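Local atomic coordinates of polyphosphate kinase (Porphyromonas gingivalis, PDB entry 2O8R), a protein that probably catalyses the reversible transfer of the terminal phosphate of ATP onto a growing chain of inorganic polyphosphate, with magnesium as cofactor. Residues A[109-117]-A[309-317]; A[138-148]-A[178-189]. The protein carries 3 engineered substitutions. All blocks are in the same frame, centred on the assembly; numbering follows the deposited sequence.

Contact 1. Residues A[109-117]-A[309-317]; sequences TLEEHGIRL and LPNPFAPRL. With SO4 (sulfate ion), chain H.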
loop_
_atom_site.group_PDB
_atom_site.type_symbol
_atom_site.label_atom_id
_atom_site.label_comp_id
_atom_site.label_asym_id
_atom_site.label_seq_id
_atom_site.Cartn_x
_atom_site.Cartn_y
_atom_site.Cartn_z
ATOM N N THR A 109 -3.337 -27.947 19.209
ATOM C CA THR A 109 -3.827 -26.911 20.128
ATOM C C THR A 109 -4.944 -26.085 19.489
ATOM O O THR A 109 -5.922 -25.743 20.144
ATOM C CB THR A 109 -2.710 -25.965 20.581
ATOM O OG1 THR A 109 -1.533 -26.715 20.862
ATOM C CG2 THR A 109 -3.110 -25.231 21.821
ATOM N N LEU A 110 -4.798 -25.779 18.201
ATOM C CA LEU A 110 -5.857 -25.106 17.444
ATOM C C LEU A 110 -7.178 -25.869 17.539
ATOM O O LEU A 110 -8.231 -25.276 17.729
ATOM C CB LEU A 110 -5.440 -24.909 15.985
ATOM C CG LEU A 110 -4.420 -23.784 15.697
ATOM C CD1 LEU A 110 -3.839 -23.944 14.303
ATOM C CD2 LEU A 110 -4.991 -22.371 15.863
ATOM N N GLU A 111 -7.105 -27.191 17.435
ATOM C CA GLU A 111 -8.289 -28.030 17.559
ATOM C C GLU A 111 -8.902 -28.024 18.949
ATOM O O GLU A 111 -10.121 -28.048 19.092
ATOM C CB GLU A 111 -7.989 -29.457 17.109
ATOM C CG GLU A 111 -8.239 -29.659 15.635
ATOM C CD GLU A 111 -7.801 -31.016 15.143
ATOM O OE1 GLU A 111 -7.495 -31.897 15.979
ATOM O OE2 GLU A 111 -7.760 -31.196 13.911
ATOM N N GLU A 112 -8.055 -27.982 19.970
ATOM C CA GLU A 112 -8.520 -27.875 21.346
ATOM C C GLU A 112 -9.352 -26.612 21.544
ATOM O O GLU A 112 -10.199 -26.555 22.433
ATOM C CB GLU A 112 -7.333 -27.873 22.300
ATOM C CG GLU A 112 -7.643 -28.305 23.715
ATOM C CD GLU A 112 -6.384 -28.492 24.564
ATOM O OE1 GLU A 112 -5.286 -28.697 23.991
ATOM O OE2 GLU A 112 -6.493 -28.439 25.811
ATOM N N HIS A 113 -9.128 -25.613 20.695
ATOM C CA HIS A 113 -9.869 -24.359 20.769
ATOM C C HIS A 113 -10.820 -24.090 19.599
ATOM O O HIS A 113 -11.221 -22.950 19.374
ATOM C CB HIS A 113 -8.892 -23.208 20.939
ATOM C CG HIS A 113 -8.046 -23.332 22.162
ATOM N ND1 HIS A 113 -6.864 -24.035 22.176
ATOM C CD2 HIS A 113 -8.230 -22.874 23.423
ATOM C CE1 HIS A 113 -6.343 -23.991 23.388
ATOM N NE2 HIS A 113 -7.153 -23.293 24.163
ATOM N N GLY A 114 -11.184 -25.132 18.861
ATOM C CA GLY A 114 -12.191 -25.004 17.799
ATOM C C GLY A 114 -11.703 -24.512 16.443
ATOM O O GLY A 114 -12.497 -24.013 15.651
ATOM N N ILE A 115 -10.403 -24.644 16.176
ATOM C CA ILE A 115 -9.832 -24.296 14.873
ATOM C C ILE A 115 -9.309 -25.559 14.205
ATOM O O ILE A 115 -8.474 -26.264 14.767
ATOM C CB ILE A 115 -8.651 -23.295 14.992
ATOM C CG1 ILE A 115 -8.850 -22.334 16.173
ATOM C CG2 ILE A 115 -8.401 -22.559 13.664
ATOM C CD1 ILE A 115 -9.515 -21.025 15.849
ATOM N N ARG A 116 -9.806 -25.858 13.008
ATOM C CA ARG A 116 -9.279 -26.990 12.264
ATOM C C ARG A 116 -8.595 -26.494 11.010
ATOM O O ARG A 116 -9.235 -26.040 10.055
ATOM C CB ARG A 116 -10.356 -28.030 11.967
ATOM C CG ARG A 116 -9.792 -29.431 11.760
ATOM C CD ARG A 116 -10.553 -30.472 12.581
ATOM N NE ARG A 116 -11.385 -31.347 11.764
ATOM C CZ ARG A 116 -10.962 -32.485 11.221
ATOM N NH1 ARG A 116 -9.712 -32.892 11.405
ATOM N NH2 ARG A 116 -11.788 -33.220 10.489
ATOM N N LEU A 117 -7.270 -26.522 11.052
ATOM C CA LEU A 117 -6.489 -26.192 9.892
ATOM C C LEU A 117 -6.260 -27.521 9.241
ATOM O O LEU A 117 -5.512 -28.349 9.753
ATOM C CB LEU A 117 -5.163 -25.536 10.278
ATOM C CG LEU A 117 -4.236 -25.215 9.090
ATOM C CD1 LEU A 117 -4.979 -24.487 7.973
ATOM C CD2 LEU A 117 -3.035 -24.404 9.528
ATOM N N LEU A 309 -2.897 -16.594 9.102
ATOM C CA LEU A 309 -3.922 -17.519 9.552
ATOM C C LEU A 309 -4.863 -16.748 10.442
ATOM O O LEU A 309 -4.438 -16.160 11.425
ATOM C CB LEU A 309 -3.324 -18.679 10.333
ATOM C CG LEU A 309 -4.343 -19.752 10.711
ATOM C CD1 LEU A 309 -4.914 -20.400 9.444
ATOM C CD2 LEU A 309 -3.714 -20.791 11.635
ATOM N N PRO A 310 -6.141 -16.708 10.069
ATOM C CA PRO A 310 -7.107 -15.953 10.847
ATOM C C PRO A 310 -7.349 -16.576 12.208
ATOM O O PRO A 310 -7.341 -17.798 12.320
ATOM C CB PRO A 310 -8.387 -16.050 10.007
ATOM C CG PRO A 310 -7.962 -16.521 8.669
ATOM C CD PRO A 310 -6.751 -17.343 8.892
ATOM N N ASN A 311 -7.528 -15.733 13.225
ATOM C CA ASN A 311 -8.060 -16.156 14.512
ATOM C C ASN A 311 -9.519 -15.737 14.601
ATOM O O ASN A 311 -9.806 -14.595 14.965
ATOM C CB ASN A 311 -7.274 -15.512 15.651
ATOM C CG ASN A 311 -7.868 -15.798 17.035
ATOM O OD1 ASN A 311 -8.828 -16.560 17.195
ATOM N ND2 ASN A 311 -7.281 -15.182 18.047
ATOM N N PRO A 312 -10.448 -16.668 14.303
ATOM C CA PRO A 312 -11.875 -16.397 14.364
ATOM C C PRO A 312 -12.414 -16.210 15.782
ATOM O O PRO A 312 -13.615 -16.035 15.947
ATOM C CB PRO A 312 -12.487 -17.653 13.758
ATOM C CG PRO A 312 -11.526 -18.705 14.080
ATOM C CD PRO A 312 -10.192 -18.060 13.905
ATOM N N PHE A 313 -11.555 -16.247 16.795
ATOM C CA PHE A 313 -12.007 -15.928 18.142
ATOM C C PHE A 313 -11.500 -14.583 18.613
ATOM O O PHE A 313 -10.993 -14.447 19.716
ATOM C CB PHE A 313 -11.688 -17.054 19.105
ATOM C CG PHE A 313 -12.436 -18.298 18.790
ATOM C CD1 PHE A 313 -13.807 -18.351 18.970
ATOM C CD2 PHE A 313 -11.793 -19.395 18.254
ATOM C CE1 PHE A 313 -14.518 -19.483 18.655
ATOM C CE2 PHE A 313 -12.499 -20.536 17.941
ATOM C CZ PHE A 313 -13.862 -20.579 18.138
ATOM N N ALA A 314 -11.691 -13.594 17.747
ATOM C CA ALA A 314 -11.334 -12.200 17.979
ATOM C C ALA A 314 -10.205 -12.044 18.985
ATOM O O ALA A 314 -9.104 -12.504 18.676
ATOM C CB ALA A 314 -12.564 -11.356 18.306
ATOM N N PRO A 315 -10.460 -11.465 20.194
ATOM C CA PRO A 315 -9.314 -11.110 21.047
ATOM C C PRO A 315 -8.815 -12.259 21.922
ATOM O O PRO A 315 -7.813 -12.124 22.612
ATOM C CB PRO A 315 -9.860 -9.974 21.921
ATOM C CG PRO A 315 -11.356 -9.980 21.741
ATOM C CD PRO A 315 -11.723 -11.148 20.878
ATOM N N ARG A 316 -9.512 -13.381 21.874
ATOM C CA ARG A 316 -9.157 -14.565 22.632
ATOM C C ARG A 316 -8.068 -15.299 21.861
ATOM O O ARG A 316 -7.770 -14.940 20.723
ATOM C CB ARG A 316 -10.403 -15.438 22.801
ATOM C CG ARG A 316 -10.615 -15.961 24.204
ATOM C CD ARG A 316 -12.092 -16.235 24.470
ATOM N NE ARG A 316 -12.746 -16.910 23.350
ATOM C CZ ARG A 316 -12.620 -18.206 23.062
ATOM N NH1 ARG A 316 -11.847 -18.994 23.807
ATOM N NH2 ARG A 316 -13.262 -18.716 22.017
ATOM N N LEU A 317 -7.466 -16.307 22.486
ATOM C CA LEU A 317 -6.319 -17.057 21.912
ATOM C C LEU A 317 -5.033 -16.233 21.597
ATOM O O LEU A 317 -4.169 -16.692 20.843
ATOM C CB LEU A 317 -6.760 -17.897 20.687
ATOM C CG LEU A 317 -8.028 -18.757 20.788
ATOM C CD1 LEU A 317 -8.274 -19.673 19.548
ATOM C CD2 LEU A 317 -7.981 -19.576 22.051
HETATM S S SO4 H . -13.146 -34.132 7.626
HETATM O O1 SO4 H . -13.951 -33.861 8.818
HETATM O O2 SO4 H . -12.733 -35.531 7.627
HETATM O O3 SO4 H . -13.931 -33.834 6.425
HETATM O O4 SO4 H . -11.947 -33.302 7.642
#
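Ile115 points across at the 309-317 loop and meets it with the end of its longer branch. Its CB starts the side chain in the direction of the loop, and CG1, beside the backbone N (chi1 -33°), carries the chain on to CD1, where the contacts converge. Ile115 CD1 meets Pro312 CG tip to tip at 3.5 Å. The same Ile115 CD1 comes to the edge of the Phe313 ring, 3.7 Å from CE2, and also touches Leu317 CD1. One methyl thus sits among three residues of the loop. Beside it, Leu317 slides past His113 in the opposite direction, Leu317 CD2 lying 3.6 Å from His113 CD2. His113 ND1 donates to Thr109 O of the preceding helix turn at 2.8 Å (165°), the acceptor lying close to the ring plane. Farther along, Leu309 CD2 meets Leu110 CD1 tip to tip at 4.1 Å. Gly114, at positive phi, is the C' residue of the Schellman motif that ends helix 83-112. On the loop side, an Asx turn at Asn311 leads into the type II' turn Phe313-Arg316; Phe313 meets Tyr204 edge-to-face and Pro312 packs on strand 204-208. The side-chain contacts from helix end and strand start onto the loop are thus largely apolar.

Contact 2. Residues A[138-148]-A[178-189]; sequences EIFPLLYPMLL and SYALLNVPTDGL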
loop_
_atom_site.group_PDB
_atom_site.type_symbol
_atom_site.label_atom_id
_atom_site.label_comp_id
_atom_site.label_asym_id
_atom_site.label_seq_id
_atom_site.Cartn_x
_atom_site.Cartn_y
_atom_site.Cartn_z
ATOM N N GLU A 138 -13.001 -19.574 -8.642
ATOM C CA GLU A 138 -12.067 -18.612 -8.043
ATOM C C GLU A 138 -10.571 -18.913 -8.227
ATOM O O GLU A 138 -9.791 -18.005 -8.496
ATOM C CB GLU A 138 -12.373 -18.443 -6.554
ATOM C CG GLU A 138 -13.781 -17.965 -6.258
ATOM C CD GLU A 138 -13.894 -16.461 -6.176
ATOM O OE1 GLU A 138 -12.918 -15.760 -6.518
ATOM O OE2 GLU A 138 -14.966 -15.974 -5.758
ATOM N N ILE A 139 -10.166 -20.168 -8.055
ATOM C CA ILE A 139 -8.753 -20.526 -8.215
ATOM C C ILE A 139 -8.361 -20.715 -9.675
ATOM O O ILE A 139 -7.444 -20.063 -10.172
ATOM C CB ILE A 139 -8.392 -21.822 -7.475
ATOM C CG1 ILE A 139 -8.655 -21.678 -5.978
ATOM C CG2 ILE A 139 -6.941 -22.176 -7.731
ATOM C CD1 ILE A 139 -8.248 -22.874 -5.184
ATOM N N PHE A 140 -9.064 -21.616 -10.351
ATOM C CA PHE A 140 -8.718 -22.007 -11.716
ATOM C C PHE A 140 -8.422 -20.829 -12.647
ATOM O O PHE A 140 -7.402 -20.843 -13.323
ATOM C CB PHE A 140 -9.779 -22.943 -12.312
ATOM C CG PHE A 140 -9.427 -23.473 -13.661
ATOM C CD1 PHE A 140 -8.661 -24.621 -13.785
ATOM C CD2 PHE A 140 -9.857 -22.819 -14.814
ATOM C CE1 PHE A 140 -8.324 -25.122 -15.030
ATOM C CE2 PHE A 140 -9.525 -23.308 -16.061
ATOM C CZ PHE A 140 -8.756 -24.468 -16.170
ATOM N N PRO A 141 -9.296 -19.808 -12.682
ATOM C CA PRO A 141 -8.987 -18.657 -13.559
ATOM C C PRO A 141 -7.650 -17.963 -13.271
ATOM O O PRO A 141 -7.191 -17.173 -14.087
ATOM C CB PRO A 141 -10.135 -17.675 -13.289
ATOM C CG PRO A 141 -11.229 -18.494 -12.671
ATOM C CD PRO A 141 -10.591 -19.652 -11.984
ATOM N N LEU A 142 -7.036 -18.259 -12.129
ATOM C CA LEU A 142 -5.781 -17.622 -11.745
ATOM C C LEU A 142 -4.578 -18.565 -11.923
ATOM O O LEU A 142 -3.456 -18.265 -11.522
ATOM C CB LEU A 142 -5.876 -17.119 -10.299
ATOM C CG LEU A 142 -6.931 -16.066 -9.911
ATOM C CD1 LEU A 142 -6.738 -15.622 -8.466
ATOM C CD2 LEU A 142 -6.869 -14.860 -10.827
ATOM N N LEU A 143 -4.816 -19.705 -12.549
ATOM C CA LEU A 143 -3.765 -20.677 -12.790
ATOM C C LEU A 143 -3.070 -20.467 -14.134
ATOM O O LEU A 143 -3.614 -19.862 -15.051
ATOM C CB LEU A 143 -4.362 -22.078 -12.744
ATOM C CG LEU A 143 -4.287 -22.884 -11.441
ATOM C CD1 LEU A 143 -4.219 -22.005 -10.229
ATOM C CD2 LEU A 143 -5.457 -23.857 -11.342
ATOM N N TYR A 144 -1.847 -20.966 -14.236
ATOM C CA TYR A 144 -1.154 -21.042 -15.506
ATOM C C TYR A 144 -0.486 -22.405 -15.586
ATOM O O TYR A 144 0.651 -22.554 -15.154
ATOM C CB TYR A 144 -0.100 -19.961 -15.601
ATOM C CG TYR A 144 -0.657 -18.573 -15.594
ATOM C CD1 TYR A 144 -0.928 -17.911 -16.774
ATOM C CD2 TYR A 144 -0.887 -17.902 -14.396
ATOM C CE1 TYR A 144 -1.427 -16.609 -16.769
ATOM C CE2 TYR A 144 -1.385 -16.610 -14.376
ATOM C CZ TYR A 144 -1.652 -15.970 -15.560
ATOM O OH TYR A 144 -2.163 -14.696 -15.527
ATOM N N PRO A 145 -1.202 -23.415 -16.115
ATOM C CA PRO A 145 -0.648 -24.770 -16.159
ATOM C C PRO A 145 0.504 -24.820 -17.126
ATOM O O PRO A 145 0.336 -24.536 -18.311
ATOM C CB PRO A 145 -1.810 -25.620 -16.673
ATOM C CG PRO A 145 -3.030 -24.757 -16.501
ATOM C CD PRO A 145 -2.557 -23.358 -16.686
HETATM N N MSE A 146 1.678 -25.135 -16.606
HETATM C CA MSE A 146 2.883 -25.141 -17.418
HETATM C C MSE A 146 3.517 -26.504 -17.464
HETATM O O MSE A 146 4.100 -26.950 -16.473
HETATM C CB MSE A 146 3.894 -24.149 -16.875
HETATM C CG MSE A 146 3.451 -22.715 -17.019
HETATM SE SE MSE A 146 4.674 -21.520 -16.105
HETATM C CE MSE A 146 4.239 -21.954 -14.249
ATOM N N LEU A 147 3.375 -27.169 -18.610
ATOM C CA LEU A 147 4.156 -28.362 -18.909
ATOM C C LEU A 147 5.614 -27.964 -19.003
ATOM O O LEU A 147 5.950 -26.930 -19.577
ATOM C CB LEU A 147 3.716 -28.988 -20.225
ATOM C CG LEU A 147 2.711 -30.128 -20.141
ATOM C CD1 LEU A 147 1.715 -30.048 -21.304
ATOM C CD2 LEU A 147 3.461 -31.451 -20.128
ATOM N N LEU A 148 6.465 -28.783 -18.407
ATOM C CA LEU A 148 7.888 -28.553 -18.397
ATOM C C LEU A 148 8.557 -29.420 -19.453
ATOM O O LEU A 148 8.684 -30.630 -19.274
ATOM C CB LEU A 148 8.447 -28.896 -17.023
ATOM C CG LEU A 148 8.013 -28.013 -15.856
ATOM C CD1 LEU A 148 8.556 -28.617 -14.574
ATOM C CD2 LEU A 148 8.503 -26.562 -16.054
ATOM N N SER A 178 5.692 -37.341 -17.580
ATOM C CA SER A 178 5.648 -35.922 -17.883
ATOM C C SER A 178 5.733 -35.117 -16.585
ATOM O O SER A 178 5.471 -35.636 -15.497
ATOM C CB SER A 178 4.358 -35.587 -18.620
ATOM O OG SER A 178 4.569 -35.608 -20.018
ATOM N N TYR A 179 6.104 -33.847 -16.692
ATOM C CA TYR A 179 6.164 -32.994 -15.515
ATOM C C TYR A 179 5.593 -31.627 -15.790
ATOM O O TYR A 179 5.751 -31.091 -16.881
ATOM C CB TYR A 179 7.585 -32.892 -14.992
ATOM C CG TYR A 179 8.050 -34.197 -14.437
ATOM C CD1 TYR A 179 7.627 -34.619 -13.186
ATOM C CD2 TYR A 179 8.875 -35.033 -15.173
ATOM C CE1 TYR A 179 8.034 -35.818 -12.667
ATOM C CE2 TYR A 179 9.286 -36.246 -14.663
ATOM C CZ TYR A 179 8.857 -36.634 -13.406
ATOM O OH TYR A 179 9.254 -37.842 -12.872
ATOM N N ALA A 180 4.905 -31.072 -14.797
ATOM C CA ALA A 180 4.290 -29.765 -14.956
ATOM C C ALA A 180 4.490 -28.871 -13.741
ATOM O O ALA A 180 4.699 -29.335 -12.607
ATOM C CB ALA A 180 2.839 -29.902 -15.278
ATOM N N LEU A 181 4.435 -27.576 -13.998
ATOM C CA LEU A 181 4.612 -26.600 -12.958
ATOM C C LEU A 181 3.355 -25.792 -12.917
ATOM O O LEU A 181 2.917 -25.300 -13.960
ATOM C CB LEU A 181 5.778 -25.684 -13.316
ATOM C CG LEU A 181 6.286 -24.691 -12.276
ATOM C CD1 LEU A 181 6.992 -25.409 -11.146
ATOM C CD2 LEU A 181 7.237 -23.737 -12.940
ATOM N N LEU A 182 2.753 -25.651 -11.739
ATOM C CA LEU A 182 1.753 -24.587 -11.602
ATOM C C LEU A 182 1.858 -23.657 -10.385
ATOM O O LEU A 182 2.552 -23.942 -9.395
ATOM C CB LEU A 182 0.319 -25.065 -11.877
ATOM C CG LEU A 182 -0.230 -26.322 -11.239
ATOM C CD1 LEU A 182 -0.679 -26.022 -9.836
ATOM C CD2 LEU A 182 -1.388 -26.797 -12.067
ATOM N N ASN A 183 1.174 -22.523 -10.513
ATOM C CA ASN A 183 1.269 -21.431 -9.567
ATOM C C ASN A 183 0.233 -21.569 -8.486
ATOM O O ASN A 183 -0.865 -22.058 -8.731
ATOM C CB ASN A 183 1.071 -20.097 -10.292
ATOM C CG ASN A 183 -0.110 -20.116 -11.245
ATOM O OD1 ASN A 183 -0.374 -21.114 -11.915
ATOM N ND2 ASN A 183 -0.828 -19.013 -11.308
ATOM N N VAL A 184 0.574 -21.148 -7.277
ATOM C CA VAL A 184 -0.445 -21.015 -6.258
ATOM C C VAL A 184 -0.711 -19.524 -6.090
ATOM O O VAL A 184 0.090 -18.795 -5.511
ATOM C CB VAL A 184 -0.107 -21.803 -4.978
ATOM C CG1 VAL A 184 0.745 -22.986 -5.354
ATOM C CG2 VAL A 184 0.608 -20.964 -3.968
ATOM N N PRO A 185 -1.831 -19.056 -6.650
ATOM C CA PRO A 185 -2.075 -17.626 -6.857
ATOM C C PRO A 185 -2.349 -16.859 -5.573
ATOM O O PRO A 185 -3.433 -16.301 -5.401
ATOM C CB PRO A 185 -3.315 -17.606 -7.756
ATOM C CG PRO A 185 -3.998 -18.901 -7.502
ATOM C CD PRO A 185 -2.951 -19.899 -7.103
ATOM N N THR A 186 -1.372 -16.820 -4.675
ATOM C CA THR A 186 -1.558 -16.113 -3.412
ATOM C C THR A 186 -1.421 -14.614 -3.601
ATOM O O THR A 186 -1.642 -13.844 -2.680
ATOM C CB THR A 186 -0.618 -16.602 -2.323
ATOM O OG1 THR A 186 0.736 -16.491 -2.776
ATOM C CG2 THR A 186 -0.922 -18.026 -2.000
ATOM N N ASP A 187 -1.085 -14.214 -4.818
ATOM C CA ASP A 187 -1.114 -12.817 -5.203
ATOM C C ASP A 187 -2.546 -12.340 -5.441
ATOM O O ASP A 187 -2.786 -11.154 -5.640
ATOM C CB ASP A 187 -0.283 -12.620 -6.472
ATOM C CG ASP A 187 -0.679 -13.579 -7.602
ATOM O OD1 ASP A 187 -1.689 -14.306 -7.472
ATOM O OD2 ASP A 187 0.032 -13.608 -8.631
ATOM N N GLY A 188 -3.487 -13.278 -5.469
ATOM C CA GLY A 188 -4.887 -12.964 -5.735
ATOM C C GLY A 188 -5.865 -13.638 -4.782
ATOM O O GLY A 188 -7.037 -13.282 -4.738
ATOM N N LEU A 189 -5.382 -14.618 -4.024
ATOM C CA LEU A 189 -6.216 -15.343 -3.070
ATOM C C LEU A 189 -5.481 -15.483 -1.737
ATOM O O LEU A 189 -4.264 -15.321 -1.680
ATOM C CB LEU A 189 -6.548 -16.725 -3.628
ATOM C CG LEU A 189 -7.587 -16.846 -4.740
ATOM C CD1 LEU A 189 -7.949 -18.299 -4.894
ATOM C CD2 LEU A 189 -8.813 -16.038 -4.406
#
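Asn183 lies across Tyr144 at an oblique angle, its amide plane turned 47° from the phenol ring and Asn183 ND2 at the ring edge, 3.3 Å from Tyr144 CD2. The same ring stacks on Tyr144 of the second subunit. Asn183 CG stands between the backbone N and the carbonyl carbon (chi1 46°), which brings the amide up to the 142-144 backbone. There Asn183 OD1 accepts from Tyr144 N at 2.8 Å, while ND2 gives a weak bond to Leu142 O. The buried amide is therefore held by main chain through both heteroatoms, firmly at OD1 and weakly at ND2, extending the link between the segments past the Met146-Leu181 pair. Within the strands the pairing is antiparallel: Met146 and Leu181 form a hydrogen-bonded pair, with Leu181 N to Met146 O nearly straight at 173°, and Leu148 N donates to Tyr179 O. Met146, a selenomethionine, runs side by side with Leu181 in the same direction, Met146 CE 3.7 Å from Leu181 CD2. Leu148 crosses Leu181 at a slant, Leu148 CD2 to Leu181 CB at 4.0 Å. At the far end Leu142 lies obliquely over Pro185, CB to CB 3.6 Å, and Ile139 crosses Leu189 at about a right angle, Ile139 CG1 to Leu189 CD1 also at 3.6 Å. Strand 146-147 is an outermost strand, within the chain, of the six-stranded mixed sheet, and strand 178-183 separates it from strand 163-169. Helix 209-214 covers Ile139, Leu182 and Leu189, and helix 217-220 packs on Pro145 and Leu182.

In the fold
The two contacts lie 29 Å apart between centres, and their nearest atoms remain about 11 Å from each other. Along the chain, 109-117 comes first, then both segments of contact 2, and finally 309-317, so contact 1 brings together the two ends of a long excursion that includes contact 2. Strand 115-118 leads on to helix 125-139, which joins them in sequence, but contact 1 includes edge strand 115-118 of the three-stranded sheet with 204-208 and 192-195, whereas contact 2 is the 146-147/178-183 edge of the six-stranded one. Contact 1 thus ties the returning chain to the N-terminal domain, while contact 2 lies within the middle domain and touches the second subunit. Both are away from the predicted ATP, magnesium and phosphohistidine sites.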